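Local coordinates for protein Phthiocerol/phthiodiolone dimycocerosyl transferase (Mycobacterium tuberculosis, PDB 1Q9J) that probably catalyses transfer of mycocerosic acids from mycocerosic acid synthase onto phthiocerol and related diols, the last step in making the dimycocerosate ester lipids of the tubercle bacillus, at residues M126-H131 with N283-A288; L325-A330 with F343-T348. One frame throughout, in Å; residues are numbered along the deposited sequence.

Contact 1 (M126-H131 with N283-A288)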
loop_
_atom_site.group_PDB
_atom_site.type_symbol
_atom_site.label_atom_id
_atom_site.label_comp_id
_atom_site.label_asym_id
_atom_site.label_seq_id
_atom_site.Cartn_x
_atom_site.Cartn_y
_atom_site.Cartn_z
ATOM N N MET A 126 9.713 6.178 1.689
ATOM C CA MET A 126 9.279 7.420 2.275
ATOM C C MET A 126 7.854 7.386 2.769
ATOM O O MET A 126 7.385 8.345 3.386
ATOM C CB MET A 126 9.425 8.517 1.247
ATOM C CG MET A 126 10.865 8.676 0.816
ATOM S SD MET A 126 11.823 9.575 2.066
ATOM C CE MET A 126 10.978 11.114 1.879
ATOM N N ALA A 127 7.148 6.296 2.509
ATOM C CA ALA A 127 5.769 6.238 2.935
ATOM C C ALA A 127 5.129 4.910 2.635
ATOM O O ALA A 127 5.409 4.290 1.612
ATOM C CB ALA A 127 4.986 7.340 2.259
ATOM N N ASP A 128 4.298 4.454 3.558
ATOM C CA ASP A 128 3.579 3.237 3.325
ATOM C C ASP A 128 2.247 3.704 2.748
ATOM O O ASP A 128 2.053 4.898 2.484
ATOM C CB ASP A 128 3.391 2.434 4.620
ATOM C CG ASP A 128 2.875 3.278 5.797
ATOM O OD1 ASP A 128 1.864 4.023 5.645
ATOM O OD2 ASP A 128 3.475 3.170 6.897
ATOM N N GLY A 129 1.320 2.776 2.565
ATOM C CA GLY A 129 0.042 3.139 1.993
ATOM C C GLY A 129 -0.651 4.298 2.662
ATOM O O GLY A 129 -1.162 5.187 1.988
ATOM N N HIS A 130 -0.682 4.282 3.990
ATOM C CA HIS A 130 -1.355 5.331 4.760
ATOM C C HIS A 130 -0.662 6.700 4.596
ATOM O O HIS A 130 -1.309 7.698 4.254
ATOM C CB HIS A 130 -1.423 4.900 6.240
ATOM C CG HIS A 130 -2.215 5.822 7.116
ATOM N ND1 HIS A 130 -3.352 6.468 6.682
ATOM C CD2 HIS A 130 -2.035 6.201 8.403
ATOM C CE1 HIS A 130 -3.838 7.210 7.664
ATOM N NE2 HIS A 130 -3.057 7.064 8.718
ATOM N N HIS A 131 0.648 6.734 4.836
ATOM C CA HIS A 131 1.431 7.954 4.709
ATOM C C HIS A 131 1.243 8.546 3.299
ATOM O O HIS A 131 0.961 9.742 3.147
ATOM C CB HIS A 131 2.897 7.620 4.968
ATOM C CG HIS A 131 3.800 8.817 5.020
ATOM N ND1 HIS A 131 3.578 9.951 4.277
ATOM C CD2 HIS A 131 4.971 9.016 5.671
ATOM C CE1 HIS A 131 4.577 10.803 4.464
ATOM N NE2 HIS A 131 5.433 10.259 5.304
ATOM N N ASN A 283 7.337 4.274 7.292
ATOM C CA ASN A 283 6.592 3.048 7.162
ATOM C C ASN A 283 6.342 2.496 8.571
ATOM O O ASN A 283 7.278 2.196 9.309
ATOM C CB ASN A 283 7.413 2.084 6.288
ATOM C CG ASN A 283 7.446 2.505 4.813
ATOM O OD1 ASN A 283 6.421 2.427 4.116
ATOM N ND2 ASN A 283 8.618 2.960 4.336
ATOM N N LEU A 284 5.076 2.412 8.955
ATOM C CA LEU A 284 4.746 1.895 10.262
ATOM C C LEU A 284 3.652 0.828 10.148
ATOM O O LEU A 284 2.639 0.870 10.845
ATOM C CB LEU A 284 4.281 3.025 11.187
ATOM C CG LEU A 284 4.383 2.733 12.699
ATOM C CD1 LEU A 284 5.841 2.755 13.142
ATOM C CD2 LEU A 284 3.592 3.760 13.476
ATOM N N LEU A 285 3.847 -0.122 9.245
ATOM C CA LEU A 285 2.880 -1.179 9.092
ATOM C C LEU A 285 3.462 -2.475 9.618
ATOM O O LEU A 285 4.413 -3.021 9.058
ATOM C CB LEU A 285 2.462 -1.327 7.632
ATOM C CG LEU A 285 1.802 -0.088 7.034
ATOM C CD1 LEU A 285 1.444 -0.374 5.588
ATOM C CD2 LEU A 285 0.558 0.317 7.815
ATOM N N GLY A 286 2.907 -2.947 10.730
ATOM C CA GLY A 286 3.377 -4.190 11.301
ATOM C C GLY A 286 2.808 -5.328 10.482
ATOM O O GLY A 286 1.859 -5.144 9.721
ATOM N N ALA A 287 3.391 -6.508 10.624
ATOM C CA ALA A 287 2.915 -7.663 9.883
ATOM C C ALA A 287 2.260 -8.656 10.830
ATOM O O ALA A 287 2.840 -9.067 11.843
ATOM C CB ALA A 287 4.074 -8.335 9.151
ATOM N N ALA A 288 1.045 -9.042 10.483
ATOM C CA ALA A 288 0.297 -9.998 11.272
ATOM C C ALA A 288 0.334 -11.337 10.540
ATOM O O ALA A 288 -0.107 -11.432 9.394
ATOM C CB ALA A 288 -1.142 -9.515 11.431
#
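D128 and N283 bring their backbones to 4.9 Å between CA atoms, where the loop leading into helix 129-148 passes the residues that run into strand 285-292. The D128 carboxylate carries the contact. With CG between the backbone N and the carbonyl carbon (chi1 48°), the carboxylate is directed toward L284, while OD1 stays within reach of H131 N at the start of the helix. OD2 takes the backbone N-H of L284 across the contact, D128 OD2 to L284 N being 2.7 Å, nearly in line with the C-O bond and with an N-H...O angle of 162°. OD1 turns back to its own segment, where D128 is the N-cap residue: H131 N donates to D128 OD1 at 3.1 Å, on the anti side and somewhat out of the carboxylate plane. L285 runs obliquely across the D128 side chain, L285 CD1 3.6 Å from D128 CB and its CG against the carboxylate. On the N283 side, the amide oxygen OD1 rests 3.0 Å from D128 N, but at too poor an angle for a hydrogen bond, whereas ND2 donates to the carbonyl oxygen of H124, the probable proton acceptor. R269 adds a salt bridge to D128 OD2. H124 and D128 belong to the HxxxDG signature of this acyltransferase superfamily. A carboxylate shared among a strand-entry amide, a helix N-terminus and an arginine is probably held in one orientation, consistent with the role in organising the active site inferred for D128 from related enzymes.

Contact 2 (L325-A330 with F343-T348)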
loop_
_atom_site.group_PDB
_atom_site.type_symbol
_atom_site.label_atom_id
_atom_site.label_comp_id
_atom_site.label_asym_id
_atom_site.label_seq_id
_atom_site.Cartn_x
_atom_site.Cartn_y
_atom_site.Cartn_z
ATOM N N LEU A 325 8.683 -7.567 12.831
ATOM C CA LEU A 325 8.071 -7.804 11.535
ATOM C C LEU A 325 7.338 -6.597 10.950
ATOM O O LEU A 325 6.478 -5.999 11.596
ATOM C CB LEU A 325 7.102 -8.992 11.621
ATOM C CG LEU A 325 7.359 -10.207 10.712
ATOM C CD1 LEU A 325 6.178 -11.178 10.817
ATOM C CD2 LEU A 325 7.530 -9.755 9.248
ATOM N N HIS A 326 7.680 -6.236 9.718
ATOM C CA HIS A 326 7.010 -5.127 9.039
ATOM C C HIS A 326 6.408 -5.679 7.755
ATOM O O HIS A 326 6.814 -6.736 7.273
ATOM C CB HIS A 326 7.995 -3.991 8.717
ATOM C CG HIS A 326 9.166 -4.414 7.883
ATOM N ND1 HIS A 326 10.152 -5.252 8.358
ATOM C CD2 HIS A 326 9.505 -4.120 6.606
ATOM C CE1 HIS A 326 11.048 -5.456 7.408
ATOM N NE2 HIS A 326 10.679 -4.782 6.334
ATOM N N PHE A 327 5.452 -4.964 7.185
ATOM C CA PHE A 327 4.830 -5.455 5.970
ATOM C C PHE A 327 5.723 -5.305 4.741
ATOM O O PHE A 327 5.400 -5.814 3.673
ATOM C CB PHE A 327 3.482 -4.765 5.750
ATOM C CG PHE A 327 2.582 -5.480 4.767
ATOM C CD1 PHE A 327 2.388 -6.863 4.841
ATOM C CD2 PHE A 327 1.891 -4.764 3.797
ATOM C CE1 PHE A 327 1.511 -7.519 3.960
ATOM C CE2 PHE A 327 1.014 -5.415 2.916
ATOM C CZ PHE A 327 0.825 -6.796 3.003
ATOM N N GLY A 328 6.848 -4.616 4.880
ATOM C CA GLY A 328 7.727 -4.494 3.736
ATOM C C GLY A 328 8.187 -5.876 3.278
ATOM O O GLY A 328 8.478 -6.090 2.098
ATOM N N THR A 329 8.250 -6.819 4.216
ATOM C CA THR A 329 8.688 -8.184 3.918
ATOM C C THR A 329 7.934 -8.804 2.738
ATOM O O THR A 329 8.393 -9.771 2.126
ATOM C CB THR A 329 8.517 -9.119 5.150
ATOM O OG1 THR A 329 7.123 -9.275 5.459
ATOM C CG2 THR A 329 9.233 -8.544 6.360
ATOM N N ALA A 330 6.772 -8.240 2.429
ATOM C CA ALA A 330 5.953 -8.721 1.327
ATOM C C ALA A 330 6.745 -8.771 0.029
ATOM O O ALA A 330 6.563 -9.684 -0.766
ATOM C CB ALA A 330 4.738 -7.823 1.156
ATOM N N PHE A 343 -0.053 -12.775 0.574
ATOM C CA PHE A 343 -0.045 -11.419 1.105
ATOM C C PHE A 343 -1.260 -10.665 0.630
ATOM O O PHE A 343 -1.590 -10.681 -0.555
ATOM C CB PHE A 343 1.189 -10.636 0.655
ATOM C CG PHE A 343 2.460 -11.098 1.278
ATOM C CD1 PHE A 343 3.219 -12.093 0.679
ATOM C CD2 PHE A 343 2.895 -10.550 2.480
ATOM C CE1 PHE A 343 4.412 -12.547 1.269
ATOM C CE2 PHE A 343 4.086 -10.988 3.092
ATOM C CZ PHE A 343 4.845 -11.989 2.483
ATOM N N CYS A 344 -1.938 -10.006 1.555
ATOM C CA CYS A 344 -3.091 -9.222 1.167
ATOM C C CYS A 344 -3.168 -7.940 1.985
ATOM O O CYS A 344 -3.101 -7.980 3.215
ATOM C CB CYS A 344 -4.371 -10.042 1.323
ATOM S SG CYS A 344 -5.842 -9.083 0.932
ATOM N N THR A 345 -3.283 -6.808 1.286
ATOM C CA THR A 345 -3.375 -5.491 1.919
ATOM C C THR A 345 -4.773 -4.940 1.850
ATOM O O THR A 345 -5.356 -4.826 0.777
ATOM C CB THR A 345 -2.513 -4.425 1.247
ATOM O OG1 THR A 345 -1.165 -4.883 1.153
ATOM C CG2 THR A 345 -2.555 -3.133 2.071
ATOM N N ASP A 346 -5.286 -4.571 3.010
ATOM C CA ASP A 346 -6.611 -4.007 3.121
ATOM C C ASP A 346 -6.457 -2.488 3.011
ATOM O O ASP A 346 -6.703 -1.761 3.974
ATOM C CB ASP A 346 -7.200 -4.423 4.473
ATOM C CG ASP A 346 -7.212 -5.950 4.663
ATOM O OD1 ASP A 346 -8.306 -6.551 4.563
ATOM O OD2 ASP A 346 -6.132 -6.548 4.901
ATOM N N ALA A 347 -6.038 -2.020 1.837
ATOM C CA ALA A 347 -5.843 -0.593 1.612
ATOM C C ALA A 347 -7.059 0.105 1.014
ATOM O O ALA A 347 -6.929 0.985 0.163
ATOM C CB ALA A 347 -4.624 -0.370 0.722
ATOM N N THR A 348 -8.244 -0.281 1.472
ATOM C CA THR A 348 -9.478 0.331 0.986
ATOM C C THR A 348 -9.451 1.811 1.375
ATOM O O THR A 348 -9.379 2.136 2.559
ATOM C CB THR A 348 -10.754 -0.355 1.613
ATOM O OG1 THR A 348 -10.853 -0.031 3.006
ATOM C CG2 THR A 348 -10.676 -1.877 1.478
#
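A330 lies over one face of the F343 ring and F327 meets that ring at its edge. The CA of A330 makes a CH-pi contact 3.7 Å from the centroid of the F343 ring, 22° off the ring normal, while A330 CB is 3.5 Å from F343 CD2. The same methyl also sits above the rim of the F327 ring, so A330 fills the corner between the two aromatics. The F327 and F343 side chains run past each other in opposite directions, with F327 CE1 3.6 Å from F343 CD2 and near the plane of the F343 ring. F327 CG stands opposite the backbone N (chi1 -163°), extending the ring toward strand 342-345, where T345 CB is 4.0 Å from F327 CE2. The turn is tied to the residue just before it: T329 OG1 donates to H326 O at 3.1 Å, nearly in line with the carbonyl. Beyond this cluster, F343 touches V263 and L378, while F327 and T345 both touch P265 and L378. The contact thus joins the 3-10 turn 327-330 to an inner strand of the C-terminal of the two related domains, strand 342-345, flanked by strands 260-267 and 378-384 in the six-stranded mixed sheet.

Overall arrangement
Contacts 1 and 2 follow one another along the chain, their centres 8 Å apart, and meet through the backbone at strand 285-292, an outermost strand of the six-stranded sheet. L285 O lies 2.9 Å from F327 N and A287 N lies 3.3 Å from L325 O, both probable hydrogen bonds, so residues 325-327 pair with the strand whose start contact 1 ties to helix 129-148. Strand 260-267 separates that strand from 342-345, the strand of contact 2. The F327 side chain of contact 2 lies about 7 Å from those of both D128 and the probably catalytic H124, while that of N283 comes within about 3 Å of the H124 side chain.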